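Local coordinates for protein DNA polymerase (Bacillus phage phi29, PDB 2PY5) that replicates viral DNA by protein-primed, strand-displacing synthesis with high processivity and fidelity, and also carries 3'-5' exonuclease activity, at residues S252-Q257 and A435-T440; S260-Y265 and A355-F360; G229-N234 and Y454-S459; D362-W367 and L384-L389. The protein carries 2 engineered substitutions. One frame throughout, in Å; residues are numbered along the deposited sequence. Where two conformers were deposited one is given.

Nearly all residues lie in the polymerization region; G229 of interaction 3 ends the preceding DNA-binding region. Interactions 1 and 4 join helices through apolar packing: interaction 4 is buried at all six touching residues, whereas interaction 1 is partly buried and adds a polar patch at Q257 and T440. Interactions 2 and 3 are antiparallel strand pairings held by backbone bonds; two residues of interaction 2 are exposed, none of interaction 3, which adds a T231-D456 side-chain bond. Interaction 1 touches the other three: W436 and T440 bond L262 and R261 of interaction 2, L253 packs on T457 of interaction 3, and P255 touches I364 of interaction 4. F360 of interaction 2 also meets L389 of interaction 4.

Interaction 1: residues S252-Q257 and A435-T440; sequences SLYPAQ and AWARYT. With EDO (1,2-ethanediol), chain T.
A chi1 of -51° turns CG of Q257 away from its own carbonyl carbon, and a second bend at chi2 (-42°) folds the amide back between its own helix and T440 of the other. CG of Q257 thereby rests 3.7 Å from N of A437. At the end of the chain, NE2 of Q257 donates to O of L253 at 3.0 Å, with the acceptor close to the amide plane. That carbonyl is gripped twice, because the helical N-H of Q257 arrives from the opposite face of its plane. Segment 435-440 repeats the pattern: O of W436 accepts from T440 OG1 at 2.9 Å on one face and from T440 N on the other. The two polar side chains approach from opposite directions, leaving OE1 of Q257 3.1 Å from OG1 of T440. Both of these oxygens are hydrogen-bonded to R261, through NE and NH2 respectively, so one guanidinium group spans the two helices.

The apolar half centres on A437. Its CB lies 3.4 Å from CE2 of Y254, and CD2 of L253 meets the same CB at 3.7 Å while lying above one face of the Y254 ring, toward its rim. A437 CB thus packs against a nucleotide-binding residue, Y254, which is probably involved in nucleotide selection.

The short helix segments cross at 112° with axes 9.2 Å apart. Y254 also stacks on Y390, L253 touches D458 in the loop after strand 452-456, and helix 330-339 packs against A435, W436 and Y439 of helix 427-447.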
# COMPACT_ATOMS: atom_id res chain seq x y z
N SER F 252 2.42 -16.06 1.74
CA SER F 252 2.28 -15.04 2.78
C SER F 252 3.63 -14.61 3.39
O SER F 252 3.87 -14.80 4.58
CB SER F 252 1.29 -15.49 3.84
OG SER F 252 -0.00 -15.65 3.26
N LEU F 253 4.46 -13.99 2.56
CA LEU F 253 5.82 -13.60 2.94
C LEU F 253 5.93 -12.95 4.34
O LEU F 253 6.70 -13.41 5.18
CB LEU F 253 6.40 -12.65 1.88
CG LEU F 253 7.82 -12.11 2.13
CD1 LEU F 253 8.83 -13.15 1.83
CD2 LEU F 253 8.03 -10.85 1.30
N TYR F 254 5.20 -11.87 4.55
CA TYR F 254 5.41 -11.08 5.77
C TYR F 254 4.85 -11.78 6.99
O TYR F 254 5.59 -11.96 7.97
CB TYR F 254 4.89 -9.66 5.59
CG TYR F 254 5.77 -8.83 4.68
CD1 TYR F 254 5.32 -8.39 3.45
CD2 TYR F 254 7.07 -8.49 5.04
CE1 TYR F 254 6.15 -7.62 2.61
CE2 TYR F 254 7.88 -7.74 4.23
CZ TYR F 254 7.43 -7.31 3.03
OH TYR F 254 8.25 -6.53 2.20
N PRO F 255 3.59 -12.27 6.93
CA PRO F 255 3.16 -13.10 8.05
C PRO F 255 4.09 -14.29 8.34
O PRO F 255 4.27 -14.67 9.52
CB PRO F 255 1.77 -13.57 7.61
CG PRO F 255 1.26 -12.47 6.78
CD PRO F 255 2.49 -12.06 5.97
N ALA F 256 4.66 -14.91 7.30
CA ALA F 256 5.58 -16.02 7.51
C ALA F 256 6.81 -15.58 8.32
O ALA F 256 7.25 -16.30 9.21
CB ALA F 256 6.02 -16.63 6.18
N GLN F 257 7.36 -14.41 8.02
CA GLN F 257 8.51 -13.93 8.81
C GLN F 257 8.12 -13.67 10.27
O GLN F 257 8.85 -14.03 11.21
CB GLN F 257 9.14 -12.66 8.23
CG GLN F 257 9.47 -12.70 6.76
CD GLN F 257 10.08 -13.98 6.32
OE1 GLN F 257 11.12 -14.41 6.82
NE2 GLN F 257 9.43 -14.65 5.35
N ALA F 435 13.57 -7.06 6.75
CA ALA F 435 14.91 -7.63 6.54
C ALA F 435 14.86 -9.13 6.34
O ALA F 435 15.44 -9.67 5.41
CB ALA F 435 15.87 -7.26 7.69
N TRP F 436 14.12 -9.82 7.20
CA TRP F 436 13.96 -11.24 7.03
C TRP F 436 13.23 -11.59 5.72
O TRP F 436 13.53 -12.62 5.11
CB TRP F 436 13.20 -11.82 8.23
CG TRP F 436 14.06 -12.08 9.45
CD1 TRP F 436 13.90 -11.55 10.71
CD2 TRP F 436 15.15 -12.99 9.54
NE1 TRP F 436 14.85 -12.05 11.56
CE2 TRP F 436 15.62 -12.95 10.88
CE3 TRP F 436 15.78 -13.84 8.63
CZ2 TRP F 436 16.70 -13.70 11.30
CZ3 TRP F 436 16.84 -14.60 9.07
CH2 TRP F 436 17.29 -14.52 10.39
N ALA F 437 12.25 -10.76 5.32
CA ALA F 437 11.53 -10.98 4.08
C ALA F 437 12.52 -10.88 2.89
O ALA F 437 12.56 -11.75 2.01
CB ALA F 437 10.45 -9.99 3.93
N ARG F 438 13.36 -9.85 2.91
CA ARG F 438 14.37 -9.71 1.86
C ARG F 438 15.32 -10.90 1.86
O ARG F 438 15.66 -11.44 0.80
CB ARG F 438 15.19 -8.41 2.03
CG ARG F 438 14.44 -7.19 1.72
CD ARG F 438 15.36 -5.96 1.67
NE ARG F 438 15.90 -5.62 2.98
CZ ARG F 438 15.23 -5.00 3.95
NH1 ARG F 438 13.98 -4.61 3.77
NH2 ARG F 438 15.82 -4.73 5.09
N TYR F 439 15.75 -11.31 3.05
CA TYR F 439 16.64 -12.45 3.20
C TYR F 439 16.03 -13.70 2.55
O TYR F 439 16.70 -14.45 1.85
CB TYR F 439 16.90 -12.70 4.69
CG TYR F 439 17.73 -13.91 4.99
CD1 TYR F 439 19.11 -13.84 5.02
CD2 TYR F 439 17.13 -15.15 5.22
CE1 TYR F 439 19.87 -14.95 5.28
CE2 TYR F 439 17.89 -16.27 5.48
CZ TYR F 439 19.26 -16.16 5.50
OH TYR F 439 20.06 -17.27 5.76
N THR F 440 14.74 -13.92 2.82
CA THR F 440 14.06 -15.07 2.27
C THR F 440 14.15 -15.11 0.75
O THR F 440 14.47 -16.16 0.15
CB THR F 440 12.60 -15.08 2.67
OG1 THR F 440 12.52 -15.13 4.11
CG2 THR F 440 11.88 -16.27 2.06
C1 EDO T . 10.43 -17.95 5.37
O1 EDO T . 9.41 -17.54 4.45
C2 EDO T . 9.87 -18.05 6.78
O2 EDO T . 8.85 -19.06 6.86

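Interaction 2: residues S260-Y265 and A355-F360. With EDO (1,2-ethanediol), chain I.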
# COMPACT_ATOMS: atom_id res chain seq x y z
N SER F 260 7.78 -17.04 12.39
CA SER F 260 8.89 -17.96 12.70
C SER F 260 10.27 -17.36 12.90
O SER F 260 11.14 -18.04 13.46
CB SER F 260 8.98 -19.06 11.64
OG SER F 260 9.45 -18.57 10.42
N ARG F 261 10.48 -16.10 12.53
CA ARG F 261 11.81 -15.53 12.65
C ARG F 261 12.12 -14.93 14.01
O ARG F 261 11.23 -14.55 14.75
CB ARG F 261 12.07 -14.45 11.58
CG ARG F 261 11.92 -14.95 10.17
CD ARG F 261 13.04 -15.87 9.73
NE ARG F 261 13.05 -16.00 8.28
CZ ARG F 261 13.88 -16.75 7.58
NH1 ARG F 261 14.81 -17.49 8.19
NH2 ARG F 261 13.80 -16.76 6.25
N LEU F 262 13.41 -14.88 14.33
CA LEU F 262 13.88 -14.18 15.52
C LEU F 262 13.69 -12.68 15.33
O LEU F 262 14.25 -12.10 14.41
CB LEU F 262 15.36 -14.49 15.76
CG LEU F 262 15.97 -14.01 17.06
CD1 LEU F 262 15.32 -14.71 18.29
CD2 LEU F 262 17.47 -14.25 17.02
N LEU F 263 12.92 -12.07 16.22
CA LEU F 263 12.53 -10.66 16.07
C LEU F 263 12.79 -9.87 17.35
O LEU F 263 12.76 -10.42 18.46
CB LEU F 263 11.07 -10.54 15.64
CG LEU F 263 10.69 -11.14 14.29
CD1 LEU F 263 9.19 -11.21 14.08
CD2 LEU F 263 11.37 -10.30 13.19
N PRO F 264 13.07 -8.57 17.21
CA PRO F 264 13.50 -7.76 18.35
C PRO F 264 12.37 -7.30 19.26
O PRO F 264 11.24 -7.07 18.80
CB PRO F 264 14.12 -6.54 17.65
CG PRO F 264 13.27 -6.37 16.47
CD PRO F 264 13.04 -7.76 15.97
N TYR F 265 12.70 -7.11 20.54
CA TYR F 265 11.79 -6.46 21.47
C TYR F 265 12.60 -5.75 22.57
O TYR F 265 13.84 -5.92 22.69
CB TYR F 265 10.80 -7.48 22.08
CG TYR F 265 11.41 -8.39 23.11
CD1 TYR F 265 11.35 -8.08 24.46
CD2 TYR F 265 12.06 -9.56 22.74
CE1 TYR F 265 11.92 -8.90 25.42
CE2 TYR F 265 12.65 -10.40 23.71
CZ TYR F 265 12.59 -10.04 25.03
OH TYR F 265 13.15 -10.88 26.00
N ALA F 355 15.61 -10.48 21.72
CA ALA F 355 14.86 -11.06 20.64
C ALA F 355 14.21 -12.38 21.00
O ALA F 355 14.68 -13.11 21.90
CB ALA F 355 15.76 -11.23 19.42
N THR F 356 13.13 -12.68 20.29
CA THR F 356 12.38 -13.90 20.53
C THR F 356 11.58 -14.24 19.27
O THR F 356 11.33 -13.36 18.42
CB THR F 356 11.45 -13.75 21.73
OG1 THR F 356 10.93 -15.04 22.09
CG2 THR F 356 10.31 -12.80 21.43
N THR F 357 11.20 -15.50 19.17
CA THR F 357 10.23 -15.94 18.18
C THR F 357 8.89 -15.98 18.87
O THR F 357 8.82 -15.96 20.11
CB THR F 357 10.59 -17.32 17.61
OG1 THR F 357 10.52 -18.32 18.65
CG2 THR F 357 11.96 -17.29 16.98
N GLY F 358 7.81 -16.05 18.09
CA GLY F 358 6.50 -16.34 18.63
C GLY F 358 5.59 -15.20 19.09
O GLY F 358 4.47 -15.46 19.54
N LEU F 359 6.06 -13.96 18.98
CA LEU F 359 5.25 -12.82 19.43
C LEU F 359 3.93 -12.69 18.67
O LEU F 359 2.97 -12.15 19.21
CB LEU F 359 6.03 -11.50 19.37
CG LEU F 359 7.09 -11.32 20.45
CD1 LEU F 359 8.10 -10.25 20.05
CD2 LEU F 359 6.44 -10.98 21.78
N PHE F 360 3.90 -13.19 17.43
CA PHE F 360 2.72 -13.06 16.56
C PHE F 360 1.92 -14.33 16.37
O PHE F 360 0.95 -14.33 15.61
CB PHE F 360 3.15 -12.52 15.19
CG PHE F 360 3.82 -11.20 15.25
CD1 PHE F 360 5.20 -11.10 15.28
CD2 PHE F 360 3.07 -10.05 15.34
CE1 PHE F 360 5.80 -9.87 15.34
CE2 PHE F 360 3.68 -8.81 15.42
CZ PHE F 360 5.04 -8.73 15.42
C1 EDO I . 14.33 -18.55 15.05
O1 EDO I . 15.76 -18.44 15.11
C2 EDO I . 13.92 -19.30 13.79
O2 EDO I . 12.76 -20.12 14.01
O HOH W 1 8.62 -14.69 15.43
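The carbonyl O of L263 takes the N-H of T356 in its own plane at 2.9 Å, and CA of A355 adds a CA-H...O contact at 3.1 Å. This is a short antiparallel beta pairing, strand 263-265 against the end of strand 340-356. The return bond, L263 N to T356 O, spans 3.0 Å and is fairly straight at 161°, although the donor sits above the carbonyl plane. L263 and T356 thus form the hydrogen-bonded pair, and P264 and A355 the non-hydrogen-bonded one.

Side chains pack on both faces of the pairing. On the A355 side, CG of L262 packs on CB of A355 at 3.7 Å. On the L263 side, CD1 of L263 meets the edge of the F360 ring, 3.9 Å from CE1, the two side chains crossing at about a right angle. CG of Y265 stands between the backbone N and the carbonyl carbon (chi1 74°), which brings CE2 to 3.6 Å from N of A355 and turns the ring edge to that residue's carbonyl carbon. T356, needed for single-stranded DNA binding and exonucleolysis, is held by both backbone bonds, and its OG1 donates to O of T357.

Beyond the pairing the chain turns through G358, whose phi is positive (91°). A water accepts from N of G358 at 3.1 Å and lies 2.7 Å from O of R261.

Interaction 3: residues G229-N234 and Y454-S459. With EDO (1,2-ethanediol), chain U; EDO (1,2-ethanediol), chain K.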
# COMPACT_ATOMS: atom_id res chain seq x y z
N GLY F 229 10.70 -3.97 0.16
CA GLY F 229 10.92 -5.20 -0.56
C GLY F 229 12.10 -5.17 -1.52
O GLY F 229 12.50 -4.11 -2.00
N PHE F 230 12.62 -6.35 -1.81
CA PHE F 230 13.71 -6.53 -2.77
C PHE F 230 13.12 -6.74 -4.17
O PHE F 230 12.46 -7.75 -4.45
CB PHE F 230 14.57 -7.74 -2.38
CG PHE F 230 15.73 -7.97 -3.30
CD1 PHE F 230 16.82 -7.13 -3.27
CD2 PHE F 230 15.71 -9.02 -4.21
CE1 PHE F 230 17.88 -7.31 -4.16
CE2 PHE F 230 16.76 -9.22 -5.07
CZ PHE F 230 17.85 -8.37 -5.03
N THR F 231 13.38 -5.78 -5.05
CA THR F 231 12.90 -5.85 -6.43
C THR F 231 14.10 -5.60 -7.34
O THR F 231 14.72 -4.55 -7.28
CB THR F 231 11.82 -4.77 -6.70
OG1 THR F 231 10.77 -4.89 -5.71
CG2 THR F 231 11.24 -4.92 -8.08
N TRP F 232 14.39 -6.56 -8.21
CA TRP F 232 15.63 -6.57 -8.98
C TRP F 232 15.48 -7.36 -10.26
O TRP F 232 14.98 -8.48 -10.26
CB TRP F 232 16.74 -7.20 -8.14
CG TRP F 232 18.04 -7.44 -8.85
CD1 TRP F 232 18.97 -6.50 -9.21
CD2 TRP F 232 18.55 -8.69 -9.29
NE1 TRP F 232 20.02 -7.10 -9.82
CE2 TRP F 232 19.79 -8.44 -9.90
CE3 TRP F 232 18.08 -10.00 -9.24
CZ2 TRP F 232 20.58 -9.46 -10.43
CZ3 TRP F 232 18.86 -11.01 -9.78
CH2 TRP F 232 20.09 -10.73 -10.38
N LEU F 233 15.94 -6.75 -11.37
CA LEU F 233 16.03 -7.41 -12.67
C LEU F 233 17.49 -7.66 -13.03
O LEU F 233 18.30 -6.72 -13.05
CB LEU F 233 15.39 -6.53 -13.74
CG LEU F 233 15.43 -7.05 -15.18
CD1 LEU F 233 14.81 -8.41 -15.34
CD2 LEU F 233 14.78 -6.03 -16.13
N ASN F 234 17.79 -8.92 -13.30
CA ASN F 234 19.11 -9.34 -13.74
C ASN F 234 19.43 -8.69 -15.06
O ASN F 234 18.72 -8.91 -16.03
CB ASN F 234 19.11 -10.87 -13.86
CG ASN F 234 20.48 -11.45 -14.10
OD1 ASN F 234 21.42 -10.75 -14.49
ND2 ASN F 234 20.58 -12.76 -13.91
N TYR F 454 14.55 -12.38 -12.28
CA TYR F 454 13.86 -11.24 -11.67
C TYR F 454 13.34 -11.61 -10.30
O TYR F 454 12.88 -12.72 -10.11
CB TYR F 454 12.69 -10.87 -12.59
CG TYR F 454 11.79 -9.75 -12.13
CD1 TYR F 454 12.23 -8.44 -12.14
CD2 TYR F 454 10.50 -10.00 -11.67
CE1 TYR F 454 11.41 -7.40 -11.71
CE2 TYR F 454 9.67 -8.96 -11.27
CZ TYR F 454 10.12 -7.67 -11.29
OH TYR F 454 9.31 -6.63 -10.86
N CYS F 455 13.42 -10.67 -9.37
CA CYS F 455 12.79 -10.80 -8.05
C CYS F 455 11.88 -9.62 -7.82
O CYS F 455 12.23 -8.49 -8.16
CB CYS F 455 13.85 -10.76 -6.95
SG CYS F 455 15.10 -12.06 -7.04
N ASP F 456 10.74 -9.87 -7.19
CA ASP F 456 9.94 -8.78 -6.66
C ASP F 456 9.28 -9.15 -5.35
O ASP F 456 8.19 -9.75 -5.33
CB ASP F 456 8.87 -8.32 -7.63
CG ASP F 456 8.10 -7.09 -7.11
OD1 ASP F 456 8.57 -6.49 -6.10
OD2 ASP F 456 7.06 -6.72 -7.69
N THR F 457 9.96 -8.80 -4.26
CA THR F 457 9.44 -8.83 -2.90
C THR F 457 9.29 -10.22 -2.36
O THR F 457 10.05 -10.60 -1.47
CB THR F 457 8.15 -8.01 -2.73
OG1 THR F 457 8.40 -6.68 -3.14
CG2 THR F 457 7.70 -8.00 -1.25
N ASP F 458 8.33 -10.97 -2.90
CA ASP F 458 8.03 -12.34 -2.45
C ASP F 458 8.10 -13.32 -3.61
O ASP F 458 7.68 -14.45 -3.47
CB ASP F 458 6.62 -12.42 -1.80
CG ASP F 458 5.51 -11.90 -2.69
OD1 ASP F 458 4.35 -11.77 -2.20
OD2 ASP F 458 5.79 -11.59 -3.87
N SER F 459 8.66 -12.90 -4.75
CA SER F 459 8.58 -13.74 -5.93
C SER F 459 9.91 -13.79 -6.63
O SER F 459 10.64 -12.82 -6.68
CB SER F 459 7.52 -13.23 -6.89
OG SER F 459 6.25 -13.19 -6.26
C1 EDO U . 5.01 -8.56 -4.51
O1 EDO U . 4.16 -7.54 -3.99
C2 EDO U . 4.27 -9.45 -5.50
O2 EDO U . 5.13 -9.92 -6.56
C1 EDO K . 23.63 -14.83 -13.87
O1 EDO K . 23.20 -13.91 -14.87
C2 EDO K . 23.81 -16.23 -14.45
O2 EDO K . 25.08 -16.38 -15.11
O HOH W 2 11.70 -8.65 -0.22
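The YCDTD motif, whose D456 and D458 bind the catalytic magnesium, is paired through strand 454-456 with strand 231-233. The segment axes run antiparallel at 166°. W232 and C455 form the hydrogen-bonded pair, with W232 N to C455 O at 2.9 Å and C455 N to W232 O at 2.8 Å. The register continues past the strand, where T457 N donates to F230 O at 2.7 Å. A water then joins F230 N to T457 O.

On one face T231 and D456 lie side by side. OG1 of T231 donates to OD1 of D456 at 2.7 Å, from above the carboxylate plane, while OD2 of D456 makes a salt bridge to K498. T231 is placed as a second-shell residue and probably helps fix the rotation of the metal-binding carboxylate. Nearby, L233 CA meets the edge of the Y454 ring.

On the face that carries W232 and C455, SG of C455 lies at the edge of the F230 ring, in its plane, 5.1 Å from the centroid. This is a cysteine sulfur-aromatic contact.

From D456 the chain turns back, D456 N bonding to S459 O. The result is the aspartate-bearing beta hairpin typical of the palm of family B polymerases.

Interaction 4: residues D362-W367 and L384-L389. With EDO (1,2-ethanediol), chain H; EDO (1,2-ethanediol), chain N.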
# COMPACT_ATOMS: atom_id res chain seq x y z
N ASP F 362 -0.31 -16.19 18.13
CA ASP F 362 -1.75 -16.25 18.41
C ASP F 362 -2.56 -15.38 17.46
O ASP F 362 -3.65 -15.76 17.05
CB ASP F 362 -2.05 -15.89 19.87
CG ASP F 362 -1.54 -16.93 20.87
OD1 ASP F 362 -1.27 -18.09 20.48
OD2 ASP F 362 -1.43 -16.58 22.07
N PHE F 363 -2.03 -14.22 17.10
CA PHE F 363 -2.72 -13.31 16.17
C PHE F 363 -2.81 -13.93 14.79
O PHE F 363 -3.86 -13.93 14.15
CB PHE F 363 -1.96 -11.98 16.07
CG PHE F 363 -2.55 -10.99 15.09
CD1 PHE F 363 -3.61 -10.18 15.47
CD2 PHE F 363 -2.06 -10.88 13.79
CE1 PHE F 363 -4.18 -9.27 14.56
CE2 PHE F 363 -2.62 -9.96 12.89
CZ PHE F 363 -3.66 -9.15 13.29
N ILE F 364 -1.70 -14.47 14.33
CA ILE F 364 -1.67 -15.07 13.01
C ILE F 364 -2.52 -16.34 12.97
O ILE F 364 -3.24 -16.57 12.01
CB ILE F 364 -0.22 -15.31 12.52
CG1 ILE F 364 0.47 -13.96 12.30
CG2 ILE F 364 -0.20 -16.17 11.25
CD1 ILE F 364 1.95 -14.03 12.01
N ASP F 365 -2.44 -17.17 14.01
CA ASP F 365 -3.30 -18.36 14.08
C ASP F 365 -4.78 -17.99 13.99
O ASP F 365 -5.53 -18.64 13.26
CB ASP F 365 -3.03 -19.13 15.38
CG ASP F 365 -1.71 -19.91 15.37
OD1 ASP F 365 -1.08 -20.05 14.29
OD2 ASP F 365 -1.31 -20.42 16.44
N LYS F 366 -5.19 -16.94 14.72
CA LYS F 366 -6.60 -16.51 14.76
C LYS F 366 -7.09 -16.11 13.39
O LYS F 366 -8.10 -16.61 12.91
CB LYS F 366 -6.80 -15.34 15.73
CG LYS F 366 -8.22 -14.72 15.71
CD LYS F 366 -8.29 -13.42 16.50
CE LYS F 366 -9.53 -12.60 16.17
NZ LYS F 366 -10.74 -13.10 16.85
N TRP F 367 -6.36 -15.21 12.75
CA TRP F 367 -6.83 -14.64 11.49
C TRP F 367 -6.61 -15.59 10.31
O TRP F 367 -7.37 -15.56 9.35
CB TRP F 367 -6.24 -13.24 11.28
CG TRP F 367 -6.88 -12.29 12.20
CD1 TRP F 367 -6.36 -11.77 13.36
CD2 TRP F 367 -8.20 -11.77 12.09
NE1 TRP F 367 -7.28 -10.93 13.95
CE2 TRP F 367 -8.42 -10.92 13.19
CE3 TRP F 367 -9.22 -11.93 11.15
CZ2 TRP F 367 -9.63 -10.24 13.39
CZ3 TRP F 367 -10.42 -11.26 11.33
CH2 TRP F 367 -10.61 -10.42 12.45
N LEU F 384 -6.77 -8.80 5.18
CA LEU F 384 -6.44 -7.44 5.51
C LEU F 384 -5.85 -7.33 6.92
O LEU F 384 -4.86 -6.63 7.13
CB LEU F 384 -7.69 -6.55 5.36
CG LEU F 384 -7.51 -5.06 5.24
CD1 LEU F 384 -6.61 -4.64 4.07
CD2 LEU F 384 -8.89 -4.44 5.09
N MET F 385 -6.42 -8.05 7.88
CA MET F 385 -5.88 -8.04 9.24
C MET F 385 -4.44 -8.59 9.29
O MET F 385 -3.56 -8.03 9.93
CB MET F 385 -6.78 -8.83 10.18
CG MET F 385 -8.09 -8.14 10.52
SD MET F 385 -7.87 -6.68 11.53
CE MET F 385 -7.46 -7.38 13.14
N LEU F 386 -4.21 -9.68 8.58
CA LEU F 386 -2.89 -10.31 8.54
C LEU F 386 -1.86 -9.42 7.85
O LEU F 386 -0.70 -9.37 8.25
CB LEU F 386 -2.98 -11.65 7.82
CG LEU F 386 -3.68 -12.74 8.63
CD1 LEU F 386 -4.10 -13.89 7.74
CD2 LEU F 386 -2.77 -13.25 9.77
N ASN F 387 -2.30 -8.74 6.78
CA ASN F 387 -1.38 -8.03 5.88
C ASN F 387 -1.04 -6.61 6.36
O ASN F 387 0.00 -6.06 5.99
CB ASN F 387 -1.96 -7.97 4.46
CG ASN F 387 -1.94 -9.30 3.75
OD1 ASN F 387 -1.10 -10.16 4.06
ND2 ASN F 387 -2.83 -9.49 2.77
N SER F 388 -1.91 -6.02 7.17
CA SER F 388 -1.80 -4.61 7.54
C SER F 388 -1.12 -4.37 8.90
O SER F 388 -0.99 -3.23 9.34
CB SER F 388 -3.20 -3.97 7.56
OG SER F 388 -3.92 -4.17 6.36
N LEU F 389 -0.63 -5.43 9.53
CA LEU F 389 0.01 -5.29 10.84
C LEU F 389 1.47 -4.79 10.82
O LEU F 389 1.82 -3.84 11.53
CB LEU F 389 -0.05 -6.63 11.61
CG LEU F 389 0.50 -6.56 13.03
CD1 LEU F 389 -0.12 -5.48 13.90
CD2 LEU F 389 0.32 -7.95 13.69
C1 EDO H . -2.42 -13.25 1.89
O1 EDO H . -2.64 -12.02 1.17
C2 EDO H . -3.43 -13.35 3.03
O2 EDO H . -3.00 -12.79 4.29
C1 EDO N . -1.07 -19.82 11.01
O1 EDO N . -1.95 -20.72 11.68
C2 EDO N . 0.28 -20.48 10.84
O2 EDO N . 0.26 -21.34 9.69
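M385 lies over one face of the W367 indole. Its CG stands 3.7 Å from the centroid of the six-membered ring and 3° off the ring normal, a CH-pi contact. The chain is bent at chi2 (-69°) and chi3 (-73°), keeping SD above the face as a longer Met-aromatic contact and bringing CE to 3.6 Å from CZ2 of W367. CE of K366 lies above the opposite face, toward the rim.

One face of the F363 ring takes CD2 of L389, 4.1 Å from the centroid, the other CD1 of W367 toward its rim. At the edge, in the ring plane, O of M385 lies 3.5 Å from CZ of F363 and also accepts from OG of S194.

CG of L386 packs 3.7 Å from CB of W367, and the L386 and I364 side chains cross at about a right angle, CD2 of L386 lying 4.2 Å from CG2 of I364.

This apolar core joins helices 361-373 and 376-387 of the fingers, which carry I364 and K366 for DNA and incoming-nucleotide binding and L384 and N387, probably for template placement. Helix 253-260 lies against I364 and L389, and helix 190-202 borders L384 and S388.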